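Local coordinates for protein CTD kinase subunit gamma (Schizosaccharomyces pombe, PDB 5CE7) that probably serves as the gamma subunit of the CTD kinase complex, which hyperphosphorylates the C-terminal repeat domain of RNA polymerase II during transcription elongation, at residues Met8-Leu13 against Ser43-Glu48; Ser23-Ala28 against Val64-Glu69; Glu39-Cys44 against Gly78-Met83; Arg86-Leu91 against Asp124-Asp129; Glu108-Leu113 against Ala132-His137. All coordinates share one frame; numbering follows the deposited sequence.

Contact 1: residues Met8-Leu13 against Ser43-Glu48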
# COMPACT_ATOMS: atom_id res chain seq x y z
N MSE A 8 3.72 -17.79 0.53
CA MSE A 8 3.41 -18.31 1.87
C MSE A 8 4.11 -17.50 2.97
O MSE A 8 3.47 -17.05 3.94
CB MSE A 8 3.82 -19.78 1.99
CG MSE A 8 3.43 -20.39 3.34
SE MSE A 8 1.49 -20.34 3.63
CE MSE A 8 1.04 -21.68 2.30
N THR A 9 5.41 -17.32 2.82
CA THR A 9 6.20 -16.54 3.76
C THR A 9 5.75 -15.08 3.80
O THR A 9 5.59 -14.50 4.89
CB THR A 9 7.70 -16.62 3.42
OG1 THR A 9 8.10 -17.99 3.42
CG2 THR A 9 8.53 -15.85 4.45
N PHE A 10 5.54 -14.48 2.63
CA PHE A 10 5.12 -13.08 2.58
C PHE A 10 3.77 -12.86 3.27
O PHE A 10 3.60 -11.90 4.02
CB PHE A 10 5.11 -12.56 1.13
CG PHE A 10 4.89 -11.08 1.00
CD1 PHE A 10 5.77 -10.17 1.59
CD2 PHE A 10 3.81 -10.58 0.27
CE1 PHE A 10 5.58 -8.79 1.45
CE2 PHE A 10 3.62 -9.21 0.13
CZ PHE A 10 4.49 -8.32 0.72
N LEU A 11 2.82 -13.76 3.03
CA LEU A 11 1.52 -13.68 3.69
C LEU A 11 1.65 -13.72 5.23
O LEU A 11 0.97 -12.98 5.93
CB LEU A 11 0.56 -14.77 3.17
CG LEU A 11 -0.10 -14.53 1.80
CD1 LEU A 11 -0.86 -15.77 1.32
CD2 LEU A 11 -1.04 -13.29 1.84
N GLN A 12 2.53 -14.59 5.73
CA GLN A 12 2.80 -14.66 7.17
C GLN A 12 3.40 -13.35 7.69
O GLN A 12 2.99 -12.84 8.72
CB GLN A 12 3.72 -15.85 7.49
CG GLN A 12 3.07 -17.21 7.24
CD GLN A 12 4.03 -18.36 7.53
OE1 GLN A 12 4.37 -18.62 8.68
NE2 GLN A 12 4.46 -19.03 6.48
N LEU A 13 4.37 -12.81 6.96
CA LEU A 13 4.92 -11.50 7.30
C LEU A 13 3.86 -10.39 7.30
O LEU A 13 3.82 -9.55 8.21
CB LEU A 13 6.05 -11.16 6.33
CG LEU A 13 7.50 -11.35 6.80
CD1 LEU A 13 7.61 -12.22 8.04
CD2 LEU A 13 8.39 -11.85 5.67
N SER A 43 0.16 -9.38 -5.59
CA SER A 43 -1.16 -9.98 -5.50
C SER A 43 -1.48 -10.41 -4.08
O SER A 43 -2.64 -10.45 -3.68
CB SER A 43 -1.30 -11.17 -6.47
OG SER A 43 -1.40 -10.71 -7.80
N CYS A 44 -0.45 -10.75 -3.32
CA CYS A 44 -0.64 -11.08 -1.90
C CYS A 44 -1.16 -9.84 -1.15
O CYS A 44 -2.01 -9.96 -0.26
CB CYS A 44 0.68 -11.52 -1.26
SG CYS A 44 1.34 -13.13 -1.79
N ILE A 45 -0.63 -8.68 -1.50
CA ILE A 45 -1.06 -7.41 -0.90
C ILE A 45 -2.55 -7.16 -1.16
O ILE A 45 -3.31 -6.89 -0.23
CB ILE A 45 -0.23 -6.20 -1.41
CG1 ILE A 45 1.25 -6.37 -1.04
CG2 ILE A 45 -0.79 -4.88 -0.82
CD1 ILE A 45 2.20 -5.35 -1.68
N TRP A 46 -2.96 -7.30 -2.42
CA TRP A 46 -4.39 -7.14 -2.76
C TRP A 46 -5.29 -8.24 -2.18
O TRP A 46 -6.45 -7.97 -1.85
CB TRP A 46 -4.59 -6.99 -4.27
CG TRP A 46 -4.43 -5.55 -4.68
CD1 TRP A 46 -3.32 -4.96 -5.21
CD2 TRP A 46 -5.40 -4.50 -4.52
NE1 TRP A 46 -3.55 -3.61 -5.40
CE2 TRP A 46 -4.82 -3.31 -5.00
CE3 TRP A 46 -6.71 -4.47 -4.03
CZ2 TRP A 46 -5.51 -2.09 -5.00
CZ3 TRP A 46 -7.39 -3.25 -4.02
CH2 TRP A 46 -6.79 -2.07 -4.51
N GLU A 47 -4.77 -9.45 -2.05
CA GLU A 47 -5.52 -10.53 -1.39
C GLU A 47 -5.85 -10.14 0.05
O GLU A 47 -6.95 -10.39 0.54
CB GLU A 47 -4.71 -11.83 -1.41
CG GLU A 47 -5.44 -13.03 -0.83
CD GLU A 47 -4.59 -14.31 -0.86
OE1 GLU A 47 -3.39 -14.20 -1.18
OE2 GLU A 47 -5.12 -15.40 -0.55
N GLU A 48 -4.87 -9.58 0.75
CA GLU A 48 -5.05 -9.17 2.14
C GLU A 48 -5.94 -7.93 2.24
O GLU A 48 -6.73 -7.80 3.18
CB GLU A 48 -3.70 -8.90 2.80
CG GLU A 48 -2.87 -10.14 3.04
CD GLU A 48 -3.21 -10.81 4.36
OE1 GLU A 48 -3.18 -10.12 5.41
OE2 GLU A 48 -3.52 -12.02 4.35
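Phe10 and Leu11 of helix 3-14 meet Cys44, Ile45, Glu47 and Glu48 of helix 38-51 where the two helix axes cross at -44°, 10.2 Å apart, with the CA atoms of Leu11 and Cys44 nearest each other. Phe10 presents the edge of its ring. With CG anti to the backbone N (chi1 -171°), the ring is directed toward helix 38-51, and its CD2 lies 3.6 Å from Cys44 CB, close to the ring plane. Ile45 CG1 lies along the same edge, 3.9 Å from Phe10 CE2. The thiol keeps to the rim as well: Cys44 SG is 5.5 Å from the Phe10 ring centroid, an edge-on sulfur-aromatic contact. Leu11 works on the outer side. Its CD2 sits 4.0 Å from Cys44 CB and also packs on the bent side chain of Glu48, 3.8 Å from Glu48 CG. Leu11 CD1 is 3.9 Å from Glu47 OE1, so the leucine is fringed by two carboxylate side chains at the more open border of the contact. Phe63 of helix 54-73 and Phe30 of helix 25-33 also pack on Phe10. This is helix-on-helix packing within the all-helical, right-handed superhelix of the CTD-interacting domain.

Contact 2: residues Ser23-Ala28 against Val64-Glu69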
# COMPACT_ATOMS: atom_id res chain seq x y z
N SER A 23 6.83 -2.53 12.26
CA SER A 23 6.22 -3.80 11.86
C SER A 23 6.21 -4.01 10.35
O SER A 23 5.95 -5.11 9.86
CB SER A 23 4.78 -3.89 12.38
OG SER A 23 3.93 -2.98 11.69
N GLN A 24 6.48 -2.94 9.61
CA GLN A 24 6.33 -2.93 8.17
C GLN A 24 7.69 -3.16 7.50
O GLN A 24 7.75 -3.46 6.32
CB GLN A 24 5.71 -1.59 7.72
CG GLN A 24 4.29 -1.38 8.29
CD GLN A 24 3.92 0.09 8.50
OE1 GLN A 24 4.43 0.97 7.82
NE2 GLN A 24 3.02 0.33 9.43
N ILE A 25 8.76 -3.04 8.27
CA ILE A 25 10.10 -3.14 7.72
C ILE A 25 10.44 -4.53 7.18
O ILE A 25 10.93 -4.67 6.06
CB ILE A 25 11.17 -2.74 8.76
CG1 ILE A 25 11.03 -1.26 9.12
CG2 ILE A 25 12.57 -3.00 8.21
CD1 ILE A 25 10.99 -0.34 7.91
N LYS A 26 10.21 -5.56 7.98
CA LYS A 26 10.56 -6.92 7.56
C LYS A 26 9.79 -7.39 6.31
O LYS A 26 10.39 -8.00 5.42
CB LYS A 26 10.37 -7.91 8.71
CG LYS A 26 11.50 -8.91 8.82
CD LYS A 26 11.10 -10.15 9.61
CE LYS A 26 11.98 -11.34 9.21
NZ LYS A 26 11.51 -12.63 9.78
N PRO A 27 8.47 -7.14 6.25
CA PRO A 27 7.77 -7.55 5.02
C PRO A 27 8.26 -6.76 3.80
O PRO A 27 8.29 -7.31 2.71
CB PRO A 27 6.30 -7.19 5.29
CG PRO A 27 6.19 -6.96 6.75
CD PRO A 27 7.56 -6.74 7.34
N ALA A 28 8.65 -5.50 4.00
CA ALA A 28 9.16 -4.69 2.90
C ALA A 28 10.52 -5.18 2.41
O ALA A 28 10.77 -5.22 1.20
CB ALA A 28 9.25 -3.21 3.32
N VAL A 64 2.42 -0.13 2.32
CA VAL A 64 2.65 0.29 0.93
C VAL A 64 3.53 1.54 0.90
O VAL A 64 4.39 1.69 0.04
CB VAL A 64 1.31 0.56 0.20
CG1 VAL A 64 1.50 1.51 -0.97
CG2 VAL A 64 0.66 -0.75 -0.22
N ASP A 65 3.31 2.44 1.84
CA ASP A 65 4.13 3.65 1.95
C ASP A 65 5.57 3.26 2.32
O ASP A 65 6.52 3.69 1.69
CB ASP A 65 3.51 4.57 3.01
CG ASP A 65 4.09 5.98 2.98
OD1 ASP A 65 4.86 6.34 2.08
OD2 ASP A 65 3.71 6.76 3.87
N THR A 66 5.70 2.43 3.34
CA THR A 66 7.01 1.91 3.78
C THR A 66 7.74 1.13 2.66
O THR A 66 8.96 1.30 2.45
CB THR A 66 6.83 1.02 5.04
OG1 THR A 66 6.30 1.83 6.11
CG2 THR A 66 8.17 0.38 5.48
N LEU A 67 6.99 0.30 1.94
CA LEU A 67 7.54 -0.43 0.81
C LEU A 67 8.09 0.51 -0.26
O LEU A 67 9.22 0.34 -0.74
CB LEU A 67 6.46 -1.34 0.19
CG LEU A 67 6.86 -2.16 -1.03
CD1 LEU A 67 8.05 -3.08 -0.70
CD2 LEU A 67 5.70 -3.01 -1.48
N CYS A 68 7.30 1.51 -0.64
CA CYS A 68 7.78 2.50 -1.60
C CYS A 68 9.04 3.23 -1.11
O CYS A 68 10.00 3.38 -1.86
CB CYS A 68 6.66 3.50 -1.97
SG CYS A 68 5.31 2.78 -2.95
N GLU A 69 9.04 3.68 0.14
CA GLU A 69 10.22 4.37 0.69
C GLU A 69 11.45 3.48 0.62
O GLU A 69 12.52 3.91 0.21
CB GLU A 69 9.98 4.79 2.14
CG GLU A 69 8.88 5.83 2.29
CD GLU A 69 8.59 6.19 3.75
OE1 GLU A 69 8.84 5.36 4.64
OE2 GLU A 69 8.10 7.32 3.99
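Gln24 and Thr66 meet at about a right angle, and their polar ends form the one hydrogen bond between Ser23-Ala28 and Val64-Glu69. Thr66 OG1 donates to Gln24 OE1 over 2.7 Å, lying in the plane of the amide with a C=O...donor angle of 151°. The threonine's first torsion (chi1 -62°) sets OG1 beside its backbone N and sends CG2 the other way, toward apolar neighbours. That methyl lies 3.8 Å from Ile25 CD1, the end of a side chain that crosses Thr66 squarely, and 3.9 Å from Gln24 CB. A turn along from Gln24, Ala28 comes against Leu67, the residue after Thr66, their CA atoms 5.0 Å apart. Here Ala28 CB rests 4.2 Å from Leu67 CD1, and that same leucine methyl reaches Ala28 O at 3.9 Å. The buried Gln24 amide is well supplied: OE1 also accepts from Gln21 NE2, while NE2 donates to Asn18 O. A valine in place of Thr66 would probably keep much of the methyl packing but leave Gln24 OE1 without its hydroxyl donor, so the amide would be held less firmly. Gln24 thus ties the region where helix 25-33 starts to the long helix 54-73, through a buried side-chain hydrogen bond beside close alanine-leucine packing in the helical core of the CTD-interacting domain.

Contact 3: residues Glu39-Cys44 against Gly78-Met83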
# COMPACT_ATOMS: atom_id res chain seq x y z
N GLU A 39 5.13 -9.82 -8.93
CA GLU A 39 3.75 -9.99 -9.34
C GLU A 39 2.99 -10.85 -8.34
O GLU A 39 1.86 -10.51 -7.98
CB GLU A 39 3.68 -10.62 -10.74
CG GLU A 39 4.57 -9.91 -11.74
CD GLU A 39 3.79 -9.12 -12.76
OE1 GLU A 39 3.32 -9.72 -13.75
OE2 GLU A 39 3.64 -7.89 -12.58
N ASP A 40 3.60 -11.94 -7.89
CA ASP A 40 2.98 -12.83 -6.90
C ASP A 40 2.75 -12.06 -5.60
O ASP A 40 1.67 -12.13 -5.00
CB ASP A 40 3.90 -14.01 -6.59
CG ASP A 40 4.09 -14.94 -7.77
OD1 ASP A 40 4.95 -14.64 -8.63
OD2 ASP A 40 3.40 -15.99 -7.82
N LEU A 41 3.80 -11.38 -5.16
CA LEU A 41 3.79 -10.68 -3.89
C LEU A 41 2.83 -9.50 -3.90
O LEU A 41 2.12 -9.27 -2.92
CB LEU A 41 5.20 -10.24 -3.50
CG LEU A 41 6.00 -11.21 -2.61
CD1 LEU A 41 5.57 -12.67 -2.74
CD2 LEU A 41 7.50 -11.04 -2.71
N TYR A 42 2.79 -8.75 -5.01
CA TYR A 42 1.84 -7.65 -5.14
C TYR A 42 0.40 -8.18 -5.06
O TYR A 42 -0.50 -7.51 -4.52
CB TYR A 42 2.08 -6.87 -6.44
CG TYR A 42 1.22 -5.64 -6.57
CD1 TYR A 42 1.41 -4.55 -5.72
CD2 TYR A 42 0.20 -5.57 -7.51
CE1 TYR A 42 0.61 -3.42 -5.81
CE2 TYR A 42 -0.59 -4.44 -7.62
CZ TYR A 42 -0.38 -3.38 -6.76
OH TYR A 42 -1.17 -2.27 -6.86
N SER A 43 0.16 -9.38 -5.59
CA SER A 43 -1.16 -9.98 -5.50
C SER A 43 -1.48 -10.41 -4.08
O SER A 43 -2.64 -10.45 -3.68
CB SER A 43 -1.30 -11.17 -6.47
OG SER A 43 -1.40 -10.71 -7.80
N CYS A 44 -0.45 -10.75 -3.32
CA CYS A 44 -0.64 -11.08 -1.90
C CYS A 44 -1.16 -9.84 -1.15
O CYS A 44 -2.01 -9.96 -0.26
CB CYS A 44 0.68 -11.52 -1.26
SG CYS A 44 1.34 -13.13 -1.79
N GLY A 78 11.09 0.99 -10.90
CA GLY A 78 9.87 0.37 -11.41
C GLY A 78 9.32 -0.63 -10.41
O GLY A 78 9.34 -0.37 -9.20
N GLY A 79 8.85 -1.76 -10.91
CA GLY A 79 8.39 -2.83 -10.04
C GLY A 79 7.23 -2.40 -9.16
O GLY A 79 6.22 -1.89 -9.66
N TYR A 80 7.37 -2.60 -7.85
CA TYR A 80 6.31 -2.24 -6.91
C TYR A 80 5.88 -0.78 -7.07
O TYR A 80 4.69 -0.46 -6.99
CB TYR A 80 6.73 -2.52 -5.46
CG TYR A 80 7.07 -3.97 -5.16
CD1 TYR A 80 6.11 -4.96 -5.22
CD2 TYR A 80 8.37 -4.33 -4.82
CE1 TYR A 80 6.43 -6.29 -4.96
CE2 TYR A 80 8.70 -5.65 -4.54
CZ TYR A 80 7.73 -6.62 -4.62
OH TYR A 80 8.07 -7.93 -4.35
N LEU A 81 6.84 0.10 -7.31
CA LEU A 81 6.57 1.53 -7.44
C LEU A 81 5.61 1.83 -8.59
O LEU A 81 4.70 2.63 -8.45
CB LEU A 81 7.87 2.32 -7.61
CG LEU A 81 8.80 2.31 -6.40
CD1 LEU A 81 10.21 2.70 -6.80
CD2 LEU A 81 8.26 3.23 -5.31
N ASN A 82 5.82 1.19 -9.74
CA ASN A 82 4.92 1.37 -10.88
C ASN A 82 3.55 0.77 -10.65
O ASN A 82 2.54 1.30 -11.10
CB ASN A 82 5.53 0.78 -12.17
CG ASN A 82 6.68 1.62 -12.72
OD1 ASN A 82 6.92 2.74 -12.25
ND2 ASN A 82 7.37 1.10 -13.72
N MSE A 83 3.50 -0.37 -9.96
CA MSE A 83 2.22 -1.02 -9.69
C MSE A 83 1.37 -0.22 -8.71
O MSE A 83 0.18 -0.05 -8.90
CB MSE A 83 2.44 -2.43 -9.15
CG MSE A 83 3.26 -3.33 -10.05
SE MSE A 83 3.59 -5.05 -9.16
CE MSE A 83 2.35 -6.14 -10.18
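A Met-aromatic contact joins helix 38-51 to the start of helix 80-86 in the helical superhelix, with Tyr42 facing the selenomethionine Met83. Their side chains run past each other in opposite directions. Met83 CB stands over the centre of the Tyr42 ring, 3.8 Å from the centroid and 10° off the normal, a CH-pi contact. Further along, Met83 SE lies obliquely to the ring, off its CG end, 4.1 Å from the centroid and 3.6 Å from Tyr42 CG. The bend at the last torsion (chi3 105°) places the methyl beyond the rim on the CD2 side, with Met83 CE 3.5 Å from Tyr42 CD2. Glu39, crossing Met83 at about a right angle, brings OE2 to 3.2 Å from Met83 CE. Tyr80 meets the residue adjacent to Tyr42, Leu41, through its hydroxyl end, with Tyr80 OH 3.6 Å from Leu41 CD2, and Leu41 CB lies near the plane of its ring.

Both phenols are bound by partners beyond this pair of segments, Tyr42 OH by Asp87 and Trp46 NE1, Tyr80 OH by the backbone O of Ala31. Tyr42 OH also stands 3.3 Å from Met83 O. Across the contact itself the adhesion is probably mostly dispersion and ring polarisation, while the hydrogen bonds at the phenol ends probably limit how far the Tyr42 ring can shift against Met83.

Contact 4: residues Arg86-Leu91 against Asp124-Asp129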
# COMPACT_ATOMS: atom_id res chain seq x y z
N ARG A 86 0.14 3.04 -10.48
CA ARG A 86 -0.96 2.72 -11.39
C ARG A 86 -2.25 2.49 -10.61
O ARG A 86 -3.33 2.89 -11.03
CB ARG A 86 -0.64 1.46 -12.21
CG ARG A 86 -1.81 0.89 -13.00
CD ARG A 86 -1.55 -0.56 -13.45
NE ARG A 86 -1.58 -1.50 -12.32
CZ ARG A 86 -0.80 -2.58 -12.21
NH1 ARG A 86 0.07 -2.88 -13.16
NH2 ARG A 86 -0.91 -3.35 -11.14
N ASP A 87 -2.13 1.84 -9.45
CA ASP A 87 -3.31 1.41 -8.71
C ASP A 87 -3.71 2.32 -7.56
O ASP A 87 -4.52 1.93 -6.73
CB ASP A 87 -3.13 -0.02 -8.18
CG ASP A 87 -3.00 -1.05 -9.30
OD1 ASP A 87 -3.27 -0.70 -10.47
OD2 ASP A 87 -2.65 -2.20 -9.01
N ILE A 88 -3.14 3.52 -7.50
CA ILE A 88 -3.33 4.38 -6.31
C ILE A 88 -4.80 4.69 -6.00
O ILE A 88 -5.20 4.68 -4.84
CB ILE A 88 -2.49 5.69 -6.36
CG1 ILE A 88 -2.55 6.42 -5.00
CG2 ILE A 88 -2.96 6.62 -7.48
CD1 ILE A 88 -2.03 5.60 -3.81
N CYS A 89 -5.60 4.97 -7.02
CA CYS A 89 -7.00 5.27 -6.77
C CYS A 89 -7.79 4.02 -6.37
O CYS A 89 -8.70 4.11 -5.55
CB CYS A 89 -7.65 6.00 -7.96
SG CYS A 89 -7.06 7.72 -8.15
N LYS A 90 -7.42 2.87 -6.92
CA LYS A 90 -8.02 1.61 -6.45
C LYS A 90 -7.71 1.39 -4.98
O LYS A 90 -8.57 0.98 -4.19
CB LYS A 90 -7.51 0.43 -7.29
CG LYS A 90 -7.98 0.45 -8.73
CD LYS A 90 -7.51 -0.79 -9.50
CE LYS A 90 -8.15 -0.86 -10.89
NZ LYS A 90 -7.66 -2.04 -11.67
N LEU A 91 -6.46 1.64 -4.60
CA LEU A 91 -6.04 1.48 -3.22
C LEU A 91 -6.89 2.38 -2.33
O LEU A 91 -7.37 1.93 -1.29
CB LEU A 91 -4.55 1.80 -3.07
CG LEU A 91 -3.66 0.76 -3.77
CD1 LEU A 91 -2.21 1.23 -3.96
CD2 LEU A 91 -3.71 -0.55 -3.00
N ASP A 124 1.07 14.83 -9.98
CA ASP A 124 0.11 15.82 -9.53
C ASP A 124 -1.33 15.41 -9.83
O ASP A 124 -2.21 15.57 -8.98
CB ASP A 124 0.41 17.19 -10.15
CG ASP A 124 1.65 17.85 -9.56
OD1 ASP A 124 2.18 17.34 -8.55
OD2 ASP A 124 2.07 18.90 -10.11
N ASN A 125 -1.56 14.88 -11.03
CA ASN A 125 -2.89 14.46 -11.43
C ASN A 125 -3.44 13.30 -10.58
O ASN A 125 -4.58 13.36 -10.12
CB ASN A 125 -2.93 14.06 -12.90
CG ASN A 125 -4.34 13.92 -13.42
OD1 ASN A 125 -5.18 14.80 -13.24
ND2 ASN A 125 -4.63 12.78 -14.05
N GLN A 126 -2.62 12.26 -10.40
CA GLN A 126 -2.96 11.14 -9.51
C GLN A 126 -3.28 11.59 -8.08
O GLN A 126 -4.29 11.19 -7.51
CB GLN A 126 -1.81 10.12 -9.48
CG GLN A 126 -1.53 9.45 -10.82
CD GLN A 126 -0.31 8.54 -10.75
OE1 GLN A 126 0.82 9.01 -10.65
NE2 GLN A 126 -0.55 7.23 -10.79
N TYR A 127 -2.41 12.43 -7.52
CA TYR A 127 -2.59 12.94 -6.17
C TYR A 127 -3.89 13.72 -6.07
O TYR A 127 -4.68 13.53 -5.13
CB TYR A 127 -1.41 13.82 -5.78
CG TYR A 127 -1.51 14.46 -4.41
CD1 TYR A 127 -1.48 13.68 -3.26
CD2 TYR A 127 -1.63 15.84 -4.27
CE1 TYR A 127 -1.57 14.26 -2.00
CE2 TYR A 127 -1.72 16.43 -3.02
CZ TYR A 127 -1.69 15.63 -1.89
OH TYR A 127 -1.78 16.22 -0.65
N LYS A 128 -4.14 14.58 -7.06
CA LYS A 128 -5.37 15.35 -7.10
C LYS A 128 -6.58 14.43 -7.20
O LYS A 128 -7.57 14.63 -6.50
CB LYS A 128 -5.36 16.34 -8.27
CG LYS A 128 -4.45 17.56 -8.07
CD LYS A 128 -4.63 18.58 -9.20
CE LYS A 128 -3.78 19.83 -8.99
NZ LYS A 128 -2.45 19.75 -9.67
N ASP A 129 -6.51 13.44 -8.08
CA ASP A 129 -7.58 12.46 -8.22
C ASP A 129 -7.83 11.67 -6.93
O ASP A 129 -8.97 11.50 -6.50
CB ASP A 129 -7.28 11.47 -9.36
CG ASP A 129 -7.65 12.02 -10.74
OD1 ASP A 129 -8.26 13.10 -10.83
OD2 ASP A 129 -7.33 11.35 -11.74
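Gln126 reaches from helix 124-139 toward Ile88 and the junction of helices 80-86 and 88-95. Its CB lies 4.2 Å from Ile88 CG2, the first apolar touch. From there CG is set anti to the carbonyl carbon (chi1 -63°) and the chain runs on extended, carrying the amide over toward Arg86-Leu91. At the tip, Gln126 NE2 passes 4.1 Å from the same Ile88 methyl and 4.3 Å from Arg86 N; its hydrogen bond goes to Ser85 OG, just before the segment. The other branch of Ile88 leads away from Gln126, toward Leu113 and Leu116 of helix 100-118.

The next residue, Cys89, packs its SG against Asp129 CB at 3.9 Å, about a turn past Gln126, a light touch at the exposed border. Behind this interface, Arg86 grips Asp87 in a side-on salt bridge: NE bonds to OD1 over 2.6 Å and NH2 to OD2 over 3.0 Å. Both oxygens lie close to the guanidinium plane, whereas both nitrogens come in tilted from the carboxylate plane, NE 40° and NH2 34° out of it. No hydrogen bond passes directly between the two segments. The contact is a shallow surface packing of the C-terminal helix 124-139 against the start of helix 88-95, part of the succession of packed helices that makes up the superhelical CTD-interacting domain.

Contact 5: residues Glu108-Leu113 against Ala132-His137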
# COMPACT_ATOMS: atom_id res chain seq x y z
N GLU A 108 -5.71 9.28 7.60
CA GLU A 108 -4.63 8.33 7.51
C GLU A 108 -4.28 8.06 6.06
O GLU A 108 -3.11 7.85 5.73
CB GLU A 108 -4.98 7.03 8.27
CG GLU A 108 -5.06 7.17 9.81
CD GLU A 108 -6.22 8.04 10.32
OE1 GLU A 108 -6.04 8.71 11.36
OE2 GLU A 108 -7.32 8.05 9.70
N VAL A 109 -5.28 8.09 5.17
CA VAL A 109 -5.02 7.89 3.76
C VAL A 109 -4.40 9.18 3.19
O VAL A 109 -3.52 9.13 2.34
CB VAL A 109 -6.30 7.48 2.98
CG1 VAL A 109 -6.07 7.57 1.47
CG2 VAL A 109 -6.73 6.06 3.37
N ARG A 110 -4.85 10.32 3.69
CA ARG A 110 -4.24 11.59 3.30
C ARG A 110 -2.75 11.63 3.64
O ARG A 110 -1.95 12.17 2.87
CB ARG A 110 -4.97 12.79 3.91
CG ARG A 110 -6.37 12.99 3.34
CD ARG A 110 -6.95 14.35 3.70
NE ARG A 110 -8.25 14.56 3.07
CZ ARG A 110 -9.41 14.64 3.73
NH1 ARG A 110 -9.44 14.55 5.06
NH2 ARG A 110 -10.53 14.82 3.04
N LYS A 111 -2.38 11.08 4.79
CA LYS A 111 -0.97 11.09 5.18
C LYS A 111 -0.14 10.29 4.19
O LYS A 111 0.93 10.72 3.75
CB LYS A 111 -0.79 10.55 6.60
CG LYS A 111 0.66 10.50 7.09
CD LYS A 111 0.99 9.13 7.67
CE LYS A 111 0.07 8.77 8.85
NZ LYS A 111 0.54 9.35 10.14
N VAL A 112 -0.64 9.11 3.82
CA VAL A 112 0.06 8.26 2.86
C VAL A 112 0.13 8.91 1.47
O VAL A 112 1.17 8.84 0.80
CB VAL A 112 -0.61 6.88 2.74
CG1 VAL A 112 0.06 6.06 1.64
CG2 VAL A 112 -0.57 6.15 4.08
N LEU A 113 -0.97 9.52 1.05
CA LEU A 113 -1.00 10.12 -0.28
C LEU A 113 0.02 11.25 -0.38
O LEU A 113 0.69 11.39 -1.41
CB LEU A 113 -2.41 10.63 -0.62
CG LEU A 113 -3.46 9.56 -0.90
CD1 LEU A 113 -4.81 10.22 -1.14
CD2 LEU A 113 -3.06 8.67 -2.09
N ALA A 132 -9.27 13.84 -4.19
CA ALA A 132 -10.69 14.11 -4.44
C ALA A 132 -11.56 12.90 -4.06
O ALA A 132 -12.69 13.04 -3.61
CB ALA A 132 -10.93 14.51 -5.89
N THR A 133 -11.01 11.71 -4.25
CA THR A 133 -11.72 10.49 -3.87
C THR A 133 -11.91 10.43 -2.36
O THR A 133 -13.00 10.17 -1.88
CB THR A 133 -10.97 9.23 -4.34
OG1 THR A 133 -10.86 9.26 -5.77
CG2 THR A 133 -11.73 7.97 -3.93
N VAL A 134 -10.83 10.69 -1.62
CA VAL A 134 -10.90 10.73 -0.17
C VAL A 134 -11.94 11.76 0.31
O VAL A 134 -12.71 11.49 1.23
CB VAL A 134 -9.53 11.04 0.47
CG1 VAL A 134 -9.66 11.23 1.97
CG2 VAL A 134 -8.52 9.92 0.16
N GLU A 135 -11.94 12.94 -0.29
CA GLU A 135 -12.89 13.96 0.12
C GLU A 135 -14.33 13.51 -0.15
O GLU A 135 -15.19 13.62 0.72
CB GLU A 135 -12.58 15.30 -0.55
CG GLU A 135 -13.59 16.39 -0.23
CD GLU A 135 -13.65 16.74 1.25
OE1 GLU A 135 -12.69 16.40 1.98
OE2 GLU A 135 -14.65 17.36 1.68
N ALA A 136 -14.58 13.00 -1.35
CA ALA A 136 -15.91 12.48 -1.69
C ALA A 136 -16.37 11.40 -0.69
O ALA A 136 -17.52 11.39 -0.26
CB ALA A 136 -15.92 11.92 -3.12
N HIS A 137 -15.46 10.51 -0.32
CA HIS A 137 -15.79 9.42 0.59
C HIS A 137 -15.82 9.83 2.07
O HIS A 137 -16.43 9.14 2.91
CB HIS A 137 -14.85 8.22 0.36
CG HIS A 137 -15.05 7.57 -0.98
ND1 HIS A 137 -14.28 6.52 -1.42
CD2 HIS A 137 -15.94 7.82 -1.97
CE1 HIS A 137 -14.69 6.14 -2.62
NE2 HIS A 137 -15.70 6.92 -2.98
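Val134 supplies the apolar part of this contact, pointing from helix 124-139 into a patch made by Val109, Arg110 and Leu113 of helix 100-118. Its CG2 lies 3.6 Å from Val109 CG1 and 3.9 Å from Leu113 CD1; the leucine and valine reach toward each other tip to tip, while the two valines slide past one another. Its other methyl, CG1, sits under the arginine: it is 3.5 Å from the plane of the Arg110 guanidinium, offset toward the rim, and 3.8 Å from Arg110 NE.

The ionic part lies further out. Extended from CG to NE, Arg110 carries its guanidinium over Val134 to a salt bridge in which NH2 is 2.9 Å from Glu135 OE1. The oxygen comes in at the guanidinium edge, with the two planar groups 26° apart. The same NH2 pairs with Glu138, and Glu135 OE2 takes a hydrogen bond from Gln139 NE2. A leucine replacing Arg110 would probably leave Glu135 and Glu138 without their shared positive mate and strip the flat cover from Val134 CG1. These last two helices of the chain, 10.5 Å apart with 175° between directions, form an antiparallel pair with a valine-leucine core and a charged border within the CTD-interacting domain.

Contacts 2, 3 and 5 are mostly buried, contact 1 partly so, and contact 4 lies at the surface. Helix 38-51 serves both contacts 1 and 3, which share Ser43 and Cys44, and helix 124-139 serves contacts 4 and 5. Contact 2 touches contact 1 at Phe10 on Pro27, contact 3 at Leu67 on Tyr80, and contact 5 where Asp65 packs on Val112. Contacts 3 and 4 meet at Tyr42 and Asp87. The chemistry varies: a ring edge in contact 1, CH-pi and oblique selenium-aromatic contacts in contact 3, a buried polar bond in contact 2, thin glutamine and cysteine packing with no bond across in contact 4, and, about 24 Å from contact 1 between centres, a salt bridge bordering contact 5.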